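Local coordinates for bromodomain adjacent to zinc finger domain protein 2B (Homo sapiens, PDB 4QF3), which probably helps recognise histone tails in chromatin through its zinc-binding PHD finger, at residues Q10-G15 against T33-P38. Residues are numbered along the deposited sequence; the frame is centred on the assembly and turned at random.
Sequences QICRKG and TYCHRP. With ZN (zinc ion), chain C.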
loop_
_atom_site.group_PDB
_atom_site.type_symbol
_atom_site.label_atom_id
_atom_site.label_comp_id
_atom_site.label_asym_id
_atom_site.label_seq_id
_atom_site.Cartn_x
_atom_site.Cartn_y
_atom_site.Cartn_z
ATOM N N GLN A 10 -4.146 -0.212 5.319
ATOM C CA GLN A 10 -4.535 -1.417 6.086
ATOM C C GLN A 10 -4.178 -1.330 7.548
ATOM O O GLN A 10 -4.869 -1.928 8.393
ATOM C CB GLN A 10 -3.835 -2.635 5.506
ATOM C CG GLN A 10 -4.274 -2.977 4.119
ATOM C CD GLN A 10 -5.618 -3.684 4.146
ATOM O OE1 GLN A 10 -6.661 -3.089 3.831
ATOM N NE2 GLN A 10 -5.609 -4.945 4.572
ATOM N N ILE A 11 -3.163 -0.548 7.896
ATOM C CA ILE A 11 -2.701 -0.473 9.298
ATOM C C ILE A 11 -3.356 0.679 10.080
ATOM O O ILE A 11 -3.970 0.441 11.143
ATOM C CB ILE A 11 -1.142 -0.345 9.347
ATOM C CG1 ILE A 11 -0.489 -1.570 8.673
ATOM C CG2 ILE A 11 -0.683 -0.131 10.787
ATOM C CD1 ILE A 11 -0.743 -2.888 9.357
ATOM N N CYS A 12 -3.268 1.915 9.608
ATOM C CA CYS A 12 -3.810 3.047 10.393
ATOM C C CYS A 12 -5.262 3.384 10.006
ATOM O O CYS A 12 -5.946 4.163 10.709
ATOM C CB CYS A 12 -2.932 4.277 10.221
ATOM S SG CYS A 12 -2.942 5.006 8.588
ATOM N N ARG A 13 -5.714 2.807 8.896
ATOM C CA ARG A 13 -7.096 2.977 8.340
ATOM C C ARG A 13 -7.422 4.397 7.924
ATOM O O ARG A 13 -8.604 4.791 7.816
ATOM C CB ARG A 13 -8.146 2.506 9.349
ATOM C CG ARG A 13 -7.712 1.306 10.157
ATOM C CD ARG A 13 -7.187 0.169 9.317
ATOM N NE ARG A 13 -8.351 -0.456 8.812
ATOM C CZ ARG A 13 -8.465 -1.672 8.322
ATOM N NH1 ARG A 13 -7.431 -2.453 8.176
ATOM N NH2 ARG A 13 -9.670 -2.094 7.962
ATOM N N LYS A 14 -6.395 5.191 7.695
ATOM C CA LYS A 14 -6.545 6.542 7.154
ATOM C C LYS A 14 -6.176 6.605 5.674
ATOM O O LYS A 14 -5.333 5.845 5.200
ATOM C CB LYS A 14 -5.736 7.535 7.961
ATOM C CG LYS A 14 -5.968 7.405 9.460
ATOM C CD LYS A 14 -5.174 8.420 10.270
ATOM C CE LYS A 14 -5.978 9.672 10.577
ATOM N NZ LYS A 14 -5.458 10.347 11.797
ATOM N N GLY A 15 -6.751 7.559 4.949
ATOM C CA GLY A 15 -6.472 7.743 3.511
ATOM C C GLY A 15 -5.730 9.020 3.161
ATOM O O GLY A 15 -5.706 9.462 2.001
ATOM N N THR A 33 3.995 3.998 3.615
ATOM C CA THR A 33 5.386 3.660 3.801
ATOM C C THR A 33 5.728 3.558 5.304
ATOM O O THR A 33 6.401 2.607 5.770
ATOM C CB THR A 33 6.227 4.773 3.146
ATOM O OG1 THR A 33 5.768 6.049 3.613
ATOM C CG2 THR A 33 6.231 4.713 1.640
ATOM N N TYR A 34 5.256 4.525 6.109
ATOM C CA TYR A 34 5.630 4.659 7.509
ATOM C C TYR A 34 4.803 3.810 8.450
ATOM O O TYR A 34 5.060 3.775 9.646
ATOM C CB TYR A 34 5.545 6.144 7.917
ATOM C CG TYR A 34 4.207 6.802 7.596
ATOM C CD1 TYR A 34 3.069 6.558 8.372
ATOM C CD2 TYR A 34 4.070 7.634 6.519
ATOM C CE1 TYR A 34 1.868 7.161 8.081
ATOM C CE2 TYR A 34 2.879 8.268 6.235
ATOM C CZ TYR A 34 1.765 8.002 7.022
ATOM O OH TYR A 34 0.553 8.622 6.675
ATOM N N CYS A 35 3.801 3.128 7.889
ATOM C CA CYS A 35 2.951 2.177 8.624
ATOM C C CYS A 35 3.424 0.739 8.442
ATOM O O CYS A 35 3.122 -0.098 9.288
ATOM C CB CYS A 35 1.464 2.261 8.221
ATOM S SG CYS A 35 0.704 3.796 8.801
ATOM N N HIS A 36 4.218 0.450 7.394
ATOM C CA HIS A 36 4.912 -0.814 7.323
ATOM C C HIS A 36 5.927 -0.960 8.429
ATOM O O HIS A 36 6.490 0.025 8.917
ATOM C CB HIS A 36 5.713 -0.938 6.037
ATOM C CG HIS A 36 4.898 -1.231 4.839
ATOM N ND1 HIS A 36 4.602 -2.518 4.449
ATOM C CD2 HIS A 36 4.331 -0.413 3.924
ATOM C CE1 HIS A 36 3.897 -2.484 3.335
ATOM N NE2 HIS A 36 3.728 -1.224 2.993
ATOM N N ARG A 37 6.177 -2.215 8.829
ATOM C CA ARG A 37 7.332 -2.574 9.660
ATOM C C ARG A 37 8.038 -3.735 8.978
ATOM O O ARG A 37 7.385 -4.724 8.671
ATOM C CB ARG A 37 6.910 -3.002 11.062
ATOM C CG ARG A 37 6.207 -1.946 11.831
ATOM C CD ARG A 37 7.188 -0.853 12.260
ATOM N NE ARG A 37 6.480 0.180 13.018
ATOM C CZ ARG A 37 5.840 1.221 12.476
ATOM N NH1 ARG A 37 5.823 1.428 11.154
ATOM N NH2 ARG A 37 5.222 2.085 13.277
ATOM N N PRO A 38 9.336 -3.576 8.669
ATOM C CA PRO A 38 10.144 -2.372 8.768
ATOM C C PRO A 38 9.575 -1.256 7.894
ATOM O O PRO A 38 8.925 -1.513 6.885
ATOM C CB PRO A 38 11.513 -2.800 8.194
ATOM C CG PRO A 38 11.520 -4.295 8.279
ATOM C CD PRO A 38 10.110 -4.726 8.157
HETATM ZN ZN ZN C . -1.166 4.107 7.535
#
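No flat group enters the meeting of Ile-11 and Cys-12 with Cys-35; the two guanidinium groups nearby each serve their own segment by an edge. That of Arg-13 takes the Gln-10 carbonyl almost in its plane, NH1 to O 2.6 Å, while Arg-37 sends NH1 to the Tyr-34 O at 2.9 Å and also to the His-36 O, standing above both carbonyl planes. The ring of Tyr-34 stacks on His-32. No hydrogen bond links the segments; they are joined by a shared zinc and by an apolar contact. Zinc lies 2.2 Å from Cys-12 SG and 2.3 Å from Cys-35 SG; the S-Zn-S angle of about 116° is near tetrahedral, and Cys-9 and His-32 ND1 complete the site. Cys-12 SG sits between its backbone N and carbonyl carbon (chi1 68°), where Lys-14 N also donates to it at 3.6 Å, a contact that probably tempers the thiolate charge. The branched CB of Ile-11 meets Cys-35 CB at 3.9 Å, and its side chain also touches Cys-31 of strand 30-32. This three-cysteine, one-histidine site interleaves in sequence with that of Cys-24, Cys-27, Cys-50 and Cys-53, the cross-braced C4HC3 arrangement of a PHD finger.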